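Local structure of similar to yteR (Bacilus subtilis) (Clostridium acetobutylicum, 4WU0) at residues 63-77 / 98-110. The protein probably hydrolyses unsaturated rhamnogalacturonan fragments derived from pectin, as a family 105 glycoside hydrolase related to YteR. Sequence-based numbering, arbitrary orientation.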
# COMPACT_ATOMS: atom_id res chain seq x y z
N THR A 63 23.18 7.82 -4.62
CA THR A 63 22.58 7.10 -5.74
C THR A 63 21.98 5.78 -5.24
O THR A 63 22.40 5.25 -4.20
CB THR A 63 23.59 6.85 -6.85
OG1 THR A 63 24.69 6.12 -6.32
CG2 THR A 63 24.07 8.18 -7.43
N ILE A 64 21.00 5.26 -5.98
CA ILE A 64 20.22 4.11 -5.54
C ILE A 64 20.40 2.95 -6.52
O ILE A 64 20.09 3.04 -7.71
CB ILE A 64 18.73 4.48 -5.40
CG1 ILE A 64 18.61 5.75 -4.56
CG2 ILE A 64 17.96 3.32 -4.84
CD1 ILE A 64 17.20 6.33 -4.50
N ASN A 65 20.93 1.86 -6.01
CA ASN A 65 21.12 0.67 -6.83
C ASN A 65 19.78 0.05 -7.20
O ASN A 65 18.97 -0.21 -6.32
CB ASN A 65 21.97 -0.33 -6.08
CG ASN A 65 23.34 0.24 -5.72
OD1 ASN A 65 24.04 0.79 -6.58
ND2 ASN A 65 23.73 0.09 -4.45
N GLY A 66 19.56 -0.16 -8.49
CA GLY A 66 18.32 -0.77 -8.96
C GLY A 66 17.22 0.22 -9.29
O GLY A 66 16.12 -0.17 -9.67
N TYR A 67 17.53 1.50 -9.16
CA TYR A 67 16.60 2.59 -9.47
C TYR A 67 17.05 3.30 -10.73
O TYR A 67 18.22 3.60 -10.87
CB TYR A 67 16.59 3.58 -8.32
CG TYR A 67 15.79 4.83 -8.60
CD1 TYR A 67 14.42 4.77 -8.81
CD2 TYR A 67 16.42 6.06 -8.67
CE1 TYR A 67 13.69 5.91 -9.05
CE2 TYR A 67 15.70 7.22 -8.93
CZ TYR A 67 14.33 7.14 -9.12
OH TYR A 67 13.63 8.30 -9.38
N LYS A 68 16.12 3.55 -11.66
CA LYS A 68 16.44 4.42 -12.80
C LYS A 68 15.28 5.37 -12.97
O LYS A 68 14.16 4.97 -13.27
CB LYS A 68 16.73 3.64 -14.08
CG LYS A 68 17.24 4.52 -15.23
CD LYS A 68 17.73 3.66 -16.41
CE LYS A 68 17.85 4.48 -17.69
NZ LYS A 68 18.31 3.64 -18.84
N LEU A 69 15.56 6.63 -12.71
CA LEU A 69 14.56 7.68 -12.74
C LEU A 69 13.81 7.71 -14.07
O LEU A 69 12.59 7.87 -14.09
CB LEU A 69 15.25 9.01 -12.48
CG LEU A 69 14.36 10.25 -12.45
CD1 LEU A 69 14.94 11.26 -11.49
CD2 LEU A 69 14.25 10.83 -13.83
N GLU A 70 14.56 7.59 -15.17
CA GLU A 70 13.99 7.71 -16.49
C GLU A 70 13.01 6.60 -16.89
O GLU A 70 12.36 6.71 -17.93
CB GLU A 70 15.11 7.83 -17.54
CG GLU A 70 15.88 9.15 -17.46
CD GLU A 70 16.89 9.21 -16.32
OE1 GLU A 70 17.18 8.16 -15.69
OE2 GLU A 70 17.41 10.32 -16.07
N GLU A 71 12.88 5.56 -16.08
CA GLU A 71 11.83 4.58 -16.33
C GLU A 71 10.46 5.12 -15.95
O GLU A 71 9.44 4.59 -16.40
CB GLU A 71 12.11 3.29 -15.56
CG GLU A 71 13.25 2.51 -16.22
CD GLU A 71 13.70 1.30 -15.44
OE1 GLU A 71 13.15 1.04 -14.33
OE2 GLU A 71 14.63 0.62 -15.94
N TYR A 72 10.44 6.15 -15.12
CA TYR A 72 9.22 6.77 -14.62
C TYR A 72 8.22 5.69 -14.16
O TYR A 72 7.10 5.59 -14.63
CB TYR A 72 8.63 7.75 -15.66
CG TYR A 72 9.48 9.02 -15.73
CD1 TYR A 72 9.52 9.89 -14.66
CD2 TYR A 72 10.27 9.30 -16.84
CE1 TYR A 72 10.29 11.01 -14.69
CE2 TYR A 72 11.05 10.44 -16.88
CZ TYR A 72 11.06 11.29 -15.79
OH TYR A 72 11.84 12.42 -15.82
N ASN A 73 8.69 4.89 -13.21
CA ASN A 73 7.91 3.81 -12.61
C ASN A 73 7.44 4.30 -11.25
O ASN A 73 8.27 4.56 -10.38
CB ASN A 73 8.81 2.56 -12.46
CG ASN A 73 8.09 1.37 -11.84
OD1 ASN A 73 7.05 1.51 -11.18
ND2 ASN A 73 8.67 0.18 -12.02
N ILE A 74 6.14 4.49 -11.05
CA ILE A 74 5.68 5.07 -9.80
C ILE A 74 6.02 4.19 -8.59
O ILE A 74 6.21 4.71 -7.48
CB ILE A 74 4.16 5.41 -9.83
CG1 ILE A 74 3.81 6.52 -8.85
CG2 ILE A 74 3.30 4.18 -9.58
CD1 ILE A 74 4.23 7.88 -9.31
N ASP A 75 6.12 2.88 -8.80
CA ASP A 75 6.46 1.93 -7.73
C ASP A 75 7.79 2.28 -7.09
O ASP A 75 7.99 2.03 -5.90
CB ASP A 75 6.58 0.48 -8.21
CG ASP A 75 5.27 -0.14 -8.58
OD1 ASP A 75 4.20 0.37 -8.19
OD2 ASP A 75 5.29 -1.16 -9.29
N HIS A 76 8.70 2.84 -7.89
CA HIS A 76 10.05 3.15 -7.43
C HIS A 76 10.12 4.28 -6.41
O HIS A 76 11.19 4.49 -5.83
CB HIS A 76 10.94 3.50 -8.61
CG HIS A 76 11.38 2.31 -9.39
ND1 HIS A 76 10.96 1.04 -9.08
CD2 HIS A 76 12.21 2.19 -10.45
CE1 HIS A 76 11.52 0.18 -9.93
NE2 HIS A 76 12.27 0.86 -10.76
N LEU A 77 9.02 4.99 -6.17
CA LEU A 77 8.99 6.03 -5.15
C LEU A 77 8.67 5.52 -3.75
O LEU A 77 8.96 6.19 -2.76
CB LEU A 77 7.99 7.13 -5.53
CG LEU A 77 8.31 7.81 -6.86
CD1 LEU A 77 7.28 8.89 -7.13
CD2 LEU A 77 9.71 8.41 -6.90
N ALA A 98 19.59 10.57 -1.46
CA ALA A 98 18.75 9.59 -2.14
C ALA A 98 17.32 10.10 -2.28
O ALA A 98 16.67 9.93 -3.32
CB ALA A 98 18.79 8.24 -1.38
N LEU A 99 16.84 10.79 -1.25
CA LEU A 99 15.50 11.37 -1.28
C LEU A 99 15.40 12.46 -2.34
O LEU A 99 14.38 12.56 -3.02
CB LEU A 99 15.14 11.90 0.11
CG LEU A 99 14.66 10.78 1.06
CD1 LEU A 99 14.72 11.23 2.51
CD2 LEU A 99 13.25 10.36 0.68
N ILE A 100 16.45 13.27 -2.46
CA ILE A 100 16.48 14.31 -3.49
C ILE A 100 16.39 13.65 -4.86
O ILE A 100 15.69 14.14 -5.75
CB ILE A 100 17.76 15.16 -3.37
CG1 ILE A 100 17.63 16.08 -2.16
CG2 ILE A 100 18.00 15.98 -4.64
CD1 ILE A 100 18.97 16.58 -1.64
N ASN A 101 17.08 12.53 -5.04
CA ASN A 101 17.05 11.83 -6.32
C ASN A 101 15.66 11.31 -6.64
O ASN A 101 15.21 11.41 -7.78
CB ASN A 101 18.10 10.70 -6.36
CG ASN A 101 19.52 11.22 -6.39
OD1 ASN A 101 19.80 12.31 -6.92
ND2 ASN A 101 20.45 10.45 -5.82
N LEU A 102 14.96 10.75 -5.65
CA LEU A 102 13.61 10.28 -5.89
C LEU A 102 12.67 11.44 -6.17
O LEU A 102 11.82 11.35 -7.06
CB LEU A 102 13.09 9.49 -4.68
CG LEU A 102 13.82 8.17 -4.42
CD1 LEU A 102 13.34 7.60 -3.08
CD2 LEU A 102 13.59 7.15 -5.54
N ARG A 103 12.81 12.53 -5.43
CA ARG A 103 11.94 13.68 -5.62
C ARG A 103 12.06 14.25 -7.03
O ARG A 103 11.08 14.77 -7.58
CB ARG A 103 12.24 14.75 -4.56
CG ARG A 103 11.54 16.07 -4.77
CD ARG A 103 10.04 15.96 -4.66
NE ARG A 103 9.40 17.26 -4.82
CZ ARG A 103 9.18 17.83 -6.00
NH1 ARG A 103 9.55 17.22 -7.13
NH2 ARG A 103 8.58 19.01 -6.06
N LYS A 104 13.25 14.17 -7.61
CA LYS A 104 13.47 14.65 -8.98
C LYS A 104 12.58 13.90 -10.00
O LYS A 104 12.21 14.46 -11.01
CB LYS A 104 14.95 14.56 -9.35
CG LYS A 104 15.30 15.00 -10.76
CD LYS A 104 14.85 16.41 -11.02
CE LYS A 104 15.31 16.95 -12.36
NZ LYS A 104 14.53 18.15 -12.74
N GLN A 105 12.21 12.66 -9.72
CA GLN A 105 11.31 11.93 -10.62
C GLN A 105 9.96 12.64 -10.76
O GLN A 105 9.36 12.67 -11.83
CB GLN A 105 11.09 10.51 -10.12
CG GLN A 105 10.30 9.66 -11.10
CD GLN A 105 10.18 8.21 -10.68
OE1 GLN A 105 11.12 7.60 -10.17
NE2 GLN A 105 9.00 7.64 -10.90
N ILE A 106 9.49 13.21 -9.66
CA ILE A 106 8.20 13.88 -9.64
C ILE A 106 8.16 15.09 -10.55
O ILE A 106 7.11 15.44 -11.08
CB ILE A 106 7.79 14.19 -8.18
CG1 ILE A 106 7.47 12.88 -7.48
CG2 ILE A 106 6.58 15.12 -8.12
CD1 ILE A 106 7.35 12.97 -5.95
N ASP A 107 9.32 15.71 -10.78
CA ASP A 107 9.40 16.89 -11.64
C ASP A 107 8.78 16.67 -13.02
O ASP A 107 8.03 17.52 -13.51
CB ASP A 107 10.85 17.33 -11.83
CG ASP A 107 11.46 17.89 -10.57
OD1 ASP A 107 10.76 18.03 -9.57
OD2 ASP A 107 12.66 18.25 -10.60
N ASN A 108 9.09 15.54 -13.65
CA ASN A 108 8.68 15.31 -15.03
C ASN A 108 7.94 13.99 -15.23
O ASN A 108 7.69 13.60 -16.36
CB ASN A 108 9.90 15.33 -15.95
CG ASN A 108 10.60 16.68 -15.95
OD1 ASN A 108 9.99 17.70 -16.25
ND2 ASN A 108 11.87 16.69 -15.58
N HIS A 109 7.59 13.31 -14.14
CA HIS A 109 6.84 12.06 -14.27
C HIS A 109 5.57 12.34 -15.05
O HIS A 109 4.88 13.32 -14.77
CB HIS A 109 6.50 11.50 -12.89
CG HIS A 109 5.93 10.12 -12.92
ND1 HIS A 109 6.65 9.02 -12.52
CD2 HIS A 109 4.71 9.66 -13.29
CE1 HIS A 109 5.91 7.93 -12.66
NE2 HIS A 109 4.72 8.30 -13.12
N PRO A 110 5.28 11.53 -16.08
CA PRO A 110 4.15 11.86 -16.96
C PRO A 110 2.80 11.78 -16.27
O PRO A 110 2.61 10.97 -15.36
CB PRO A 110 4.26 10.83 -18.10
CG PRO A 110 5.05 9.70 -17.52
CD PRO A 110 6.02 10.36 -16.57
O HOH W 1 11.41 5.30 -12.04
O HOH W 2 12.00 14.18 -13.67
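The buried amide of Gln105 meets Tyr67 and Asn73 across the contact, tying the irregular loop 63-77 to the helix. Its CG lies anti to the backbone N (chi1 -173°) and the chain beyond is extended, which carries the amide into the loop. There Tyr67 OH donates to Gln105 OE1 over 2.7 Å, in the carbonyl plane and on a lone pair, with ring and amide nearly coplanar. The other end, Gln105 NE2, makes a nearly straight but weak bond to Asn73 O (3.2 Å); within its own segment it also donates to His109 ND1, in the plane of the imidazole. With His109 NE2 bonded to Trp118 O, both ring nitrogens are engaged, which probably fixes the ring's rotation.

Two waters extend the polar links. One joins Lys68 O and Asn73 N to Gln105 OE1; the other lies at the edge of the Tyr72 ring, 2.8 Å from Tyr72 OH, and donates to Lys104 O.

Apolar contacts flank this network. Leu102 CD2 sits over one face of the Tyr67 ring, 3.8 Å from its centroid, and also meets Ile64 CD1. Ile74 CD1 covers a face of His109 at 4.0 Å from the centroid, while Leu77 reaches Ile106 through CD1. Tyr72 lies alongside Gln105, its ring upright to the amide, and packs its CB against Pro110 CD (3.8 Å).

Leu83 of helix 80-90 also packs on Leu102. The arrangement thus joins the connection between helices 44-54 and 80-90 to helix 93-108, consistent with the (alpha/alpha)6-barrel fold known for the six-hairpin glycosidase clan.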